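PDB 5UOF: alpha,alpha-trehalose-phosphate synthase (UDP-forming) from Burkholderia multivorans, which belongs to glycosyltransferase family 20 of the GT-B clan, enzymes built from two Rossmann-like domains. Local coordinates for residues L262-L274 / W297-T310. Numbering follows the deposited sequence.
Sequences LGGRKLVMSVDRL and WQGRVSLVQIAPPT. With EDO (1,2-ethanediol), chain E.
Strands 266-271 and 301-306 are the two parallel strands of a beta-alpha-beta unit, joined through helix 280-293, in the six-stranded parallel sheet of one Rossmann-like domain of this GT-B fold. Both are inner strands of that sheet, with 364-367 beside 266-271 and the edge strand 343-346 beside 301-306. Seven backbone hydrogen bonds join the pair, from Lys266 N to Arg300 O at one end to Asp272 N to Ile306 O at the other.

Gln305 carries most of the polar side-chain contacts. Its CG lies anti to the backbone N (chi1 174°), and a bend at chi2 turns the amide across to the neighbouring strand. OE1 of Gln305 accepts from Ser270 OG at 2.7 Å; this hydroxyl is also bonded to Tyr366 O. NE2 of Gln305 reaches Asp272 OD1 on its anti side at 3.1 Å, with the amide and carboxylate planes 55° apart. The same NE2 donates to Ile306 O from above the carbonyl plane, so that oxygen serves two donors. Two acceptors at NE2 and the hydroxyl at OE1 are consistent with one orientation of the buried amide. Arg283 of helix 280-293 forms a salt bridge with Asp272 OD2.

On the other face, Leu267 CD1 meets Val304 CG2 at 3.5 Å. The bent Met269 chain lies alongside Val304 and brings CE to Ile306 CD1 at 3.7 Å. Beyond the strands, one water links Leu274 N, Pro308 O and Thr310 OG1. At the opposite end, the extended Arg265 chain brings NE to Gly299 O at 3.0 Å; this oxygen lies in the guanidinium plane, while NE sits above the carbonyl plane.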
# COMPACT_ATOMS: atom_id res chain seq x y z
N LEU A 262 12.78 38.83 3.48
CA LEU A 262 11.97 38.54 2.30
C LEU A 262 11.91 39.72 1.35
O LEU A 262 11.77 39.52 0.14
CB LEU A 262 10.55 38.14 2.72
CG LEU A 262 10.46 36.71 3.26
CD1 LEU A 262 9.12 36.48 3.94
CD2 LEU A 262 10.66 35.71 2.12
N GLY A 263 12.01 40.94 1.86
CA GLY A 263 12.07 42.11 0.99
C GLY A 263 10.87 42.28 0.09
O GLY A 263 11.02 42.67 -1.07
N GLY A 264 9.67 41.99 0.60
CA GLY A 264 8.46 42.10 -0.18
C GLY A 264 8.10 40.86 -0.97
O GLY A 264 7.01 40.82 -1.56
N ARG A 265 8.97 39.86 -1.01
CA ARG A 265 8.63 38.63 -1.71
C ARG A 265 7.50 37.90 -0.99
O ARG A 265 7.34 38.00 0.23
CB ARG A 265 9.85 37.73 -1.81
CG ARG A 265 10.97 38.35 -2.61
CD ARG A 265 12.17 37.44 -2.72
NE ARG A 265 13.25 38.16 -3.38
CZ ARG A 265 14.37 38.54 -2.79
NH1 ARG A 265 14.58 38.24 -1.51
NH2 ARG A 265 15.29 39.20 -3.48
N LYS A 266 6.73 37.13 -1.77
CA LYS A 266 5.76 36.21 -1.19
C LYS A 266 6.48 35.08 -0.47
O LYS A 266 7.62 34.75 -0.77
CB LYS A 266 4.85 35.63 -2.28
CG LYS A 266 4.11 36.67 -3.11
CD LYS A 266 2.86 37.16 -2.42
CE LYS A 266 2.05 38.06 -3.36
NZ LYS A 266 0.72 38.43 -2.79
N LEU A 267 5.78 34.48 0.50
CA LEU A 267 6.36 33.48 1.38
C LEU A 267 5.48 32.24 1.36
O LEU A 267 4.28 32.32 1.63
CB LEU A 267 6.48 34.02 2.81
CG LEU A 267 6.83 33.02 3.91
CD1 LEU A 267 8.20 32.41 3.69
CD2 LEU A 267 6.76 33.68 5.29
N VAL A 268 6.10 31.10 1.03
CA VAL A 268 5.48 29.78 1.17
C VAL A 268 6.10 29.12 2.40
O VAL A 268 7.33 29.02 2.51
CB VAL A 268 5.71 28.92 -0.08
CG1 VAL A 268 5.02 27.56 0.05
CG2 VAL A 268 5.21 29.65 -1.32
N MET A 269 5.26 28.69 3.35
CA MET A 269 5.73 28.07 4.58
C MET A 269 5.45 26.58 4.54
O MET A 269 4.39 26.15 4.07
CB MET A 269 5.04 28.66 5.82
CG MET A 269 5.56 30.01 6.28
SD MET A 269 7.26 29.98 6.88
CE MET A 269 7.13 28.80 8.21
N SER A 270 6.39 25.81 5.08
CA SER A 270 6.31 24.35 5.14
C SER A 270 7.05 23.93 6.40
O SER A 270 8.16 24.40 6.65
CB SER A 270 6.92 23.73 3.87
OG SER A 270 6.81 22.32 3.83
N VAL A 271 6.43 23.07 7.22
CA VAL A 271 7.00 22.67 8.50
C VAL A 271 6.76 21.18 8.66
O VAL A 271 5.60 20.75 8.71
CB VAL A 271 6.39 23.43 9.70
CG1 VAL A 271 7.05 23.00 10.98
CG2 VAL A 271 6.55 24.95 9.54
N ASP A 272 7.83 20.39 8.70
CA ASP A 272 7.72 18.94 8.75
C ASP A 272 8.87 18.34 9.53
O ASP A 272 10.02 18.73 9.32
CB ASP A 272 7.75 18.29 7.36
CG ASP A 272 6.69 18.81 6.42
OD1 ASP A 272 6.78 19.98 5.97
OD2 ASP A 272 5.78 18.02 6.08
N ARG A 273 8.58 17.36 10.38
CA ARG A 273 9.65 16.49 10.84
C ARG A 273 10.13 15.64 9.67
O ARG A 273 9.42 15.42 8.69
CB ARG A 273 9.18 15.62 12.00
CG ARG A 273 8.26 14.49 11.60
CD ARG A 273 7.78 13.71 12.81
NE ARG A 273 8.88 13.11 13.56
CZ ARG A 273 9.35 11.88 13.34
NH1 ARG A 273 8.82 11.13 12.39
NH2 ARG A 273 10.36 11.41 14.07
N LEU A 274 11.38 15.18 9.75
CA LEU A 274 11.96 14.41 8.66
C LEU A 274 11.59 12.94 8.84
O LEU A 274 12.15 12.25 9.68
CB LEU A 274 13.48 14.58 8.62
CG LEU A 274 14.00 16.01 8.42
CD1 LEU A 274 15.51 15.96 8.13
CD2 LEU A 274 13.26 16.74 7.30
N TRP A 297 7.75 34.26 -11.33
CA TRP A 297 7.83 34.10 -9.89
C TRP A 297 9.26 34.07 -9.36
O TRP A 297 9.46 34.19 -8.15
CB TRP A 297 7.07 32.84 -9.44
CG TRP A 297 5.62 33.14 -9.30
CD1 TRP A 297 4.59 32.64 -10.05
CD2 TRP A 297 5.03 34.06 -8.38
NE1 TRP A 297 3.40 33.18 -9.64
CE2 TRP A 297 3.63 34.06 -8.62
CE3 TRP A 297 5.54 34.88 -7.36
CZ2 TRP A 297 2.75 34.86 -7.88
CZ3 TRP A 297 4.66 35.68 -6.64
CH2 TRP A 297 3.27 35.66 -6.91
N GLN A 298 10.25 33.91 -10.23
CA GLN A 298 11.63 33.89 -9.79
C GLN A 298 12.02 35.24 -9.20
O GLN A 298 11.80 36.29 -9.81
CB GLN A 298 12.55 33.53 -10.96
CG GLN A 298 12.43 32.05 -11.34
CD GLN A 298 13.28 31.68 -12.53
OE1 GLN A 298 14.38 32.19 -12.70
NE2 GLN A 298 12.76 30.79 -13.37
N GLY A 299 12.56 35.21 -7.98
CA GLY A 299 12.88 36.42 -7.25
C GLY A 299 11.70 37.10 -6.59
O GLY A 299 11.88 38.17 -6.00
N ARG A 300 10.51 36.52 -6.67
CA ARG A 300 9.31 37.13 -6.12
C ARG A 300 8.62 36.26 -5.08
O ARG A 300 7.59 36.66 -4.55
CB ARG A 300 8.32 37.46 -7.25
CG ARG A 300 8.90 38.46 -8.26
CD ARG A 300 7.81 39.00 -9.17
NE ARG A 300 7.01 40.04 -8.52
CZ ARG A 300 7.14 41.34 -8.75
NH1 ARG A 300 6.37 42.21 -8.11
NH2 ARG A 300 8.04 41.77 -9.63
N VAL A 301 9.15 35.07 -4.81
CA VAL A 301 8.60 34.17 -3.80
C VAL A 301 9.76 33.34 -3.26
O VAL A 301 10.73 33.06 -3.96
CB VAL A 301 7.48 33.27 -4.39
CG1 VAL A 301 8.01 32.45 -5.56
CG2 VAL A 301 6.88 32.36 -3.33
N SER A 302 9.65 32.96 -1.99
CA SER A 302 10.61 32.05 -1.38
C SER A 302 9.88 30.97 -0.60
O SER A 302 8.82 31.22 -0.01
CB SER A 302 11.56 32.78 -0.41
OG SER A 302 12.41 33.66 -1.11
N LEU A 303 10.46 29.79 -0.59
CA LEU A 303 9.96 28.68 0.20
C LEU A 303 10.81 28.57 1.46
O LEU A 303 12.04 28.50 1.37
CB LEU A 303 10.00 27.37 -0.60
CG LEU A 303 9.80 26.08 0.21
CD1 LEU A 303 8.41 26.04 0.84
CD2 LEU A 303 10.02 24.87 -0.72
N VAL A 304 10.17 28.61 2.63
CA VAL A 304 10.83 28.34 3.89
C VAL A 304 10.37 26.97 4.36
O VAL A 304 9.18 26.77 4.63
CB VAL A 304 10.52 29.42 4.94
CG1 VAL A 304 11.02 29.00 6.32
CG2 VAL A 304 11.18 30.73 4.56
N GLN A 305 11.30 26.02 4.42
CA GLN A 305 11.05 24.68 4.95
C GLN A 305 11.73 24.57 6.30
O GLN A 305 12.96 24.64 6.39
CB GLN A 305 11.56 23.59 4.00
CG GLN A 305 11.45 22.18 4.60
CD GLN A 305 10.02 21.69 4.64
OE1 GLN A 305 9.36 21.62 3.60
NE2 GLN A 305 9.53 21.36 5.83
N ILE A 306 10.93 24.41 7.35
CA ILE A 306 11.44 24.20 8.70
C ILE A 306 11.29 22.72 9.01
O ILE A 306 10.24 22.13 8.73
CB ILE A 306 10.69 25.07 9.72
CG1 ILE A 306 11.01 26.55 9.45
CG2 ILE A 306 11.07 24.68 11.16
CD1 ILE A 306 10.07 27.51 10.14
N ALA A 307 12.34 22.12 9.55
CA ALA A 307 12.34 20.71 9.92
C ALA A 307 12.91 20.62 11.33
O ALA A 307 14.14 20.64 11.51
CB ALA A 307 13.15 19.86 8.94
N PRO A 308 12.05 20.57 12.34
CA PRO A 308 12.53 20.41 13.71
C PRO A 308 13.35 19.14 13.83
O PRO A 308 12.88 18.06 13.44
CB PRO A 308 11.24 20.32 14.53
CG PRO A 308 10.17 20.91 13.65
CD PRO A 308 10.58 20.60 12.25
N PRO A 309 14.59 19.23 14.30
CA PRO A 309 15.45 18.04 14.34
C PRO A 309 14.85 16.95 15.22
O PRO A 309 14.28 17.22 16.28
CB PRO A 309 16.76 18.57 14.92
CG PRO A 309 16.75 20.04 14.60
CD PRO A 309 15.31 20.45 14.72
N THR A 310 14.96 15.70 14.74
CA THR A 310 14.58 14.51 15.49
C THR A 310 15.70 13.48 15.31
O THR A 310 15.52 12.46 14.64
CB THR A 310 13.23 13.94 15.03
OG1 THR A 310 13.28 13.67 13.62
CG2 THR A 310 12.09 14.90 15.33
C1 EDO E . 6.23 39.13 3.99
O1 EDO E . 7.40 39.05 3.18
C2 EDO E . 5.22 38.13 3.45
O2 EDO E . 5.13 38.32 2.04
O HOH W 1 13.00 15.87 12.00
O HOH W 2 13.06 11.79 12.07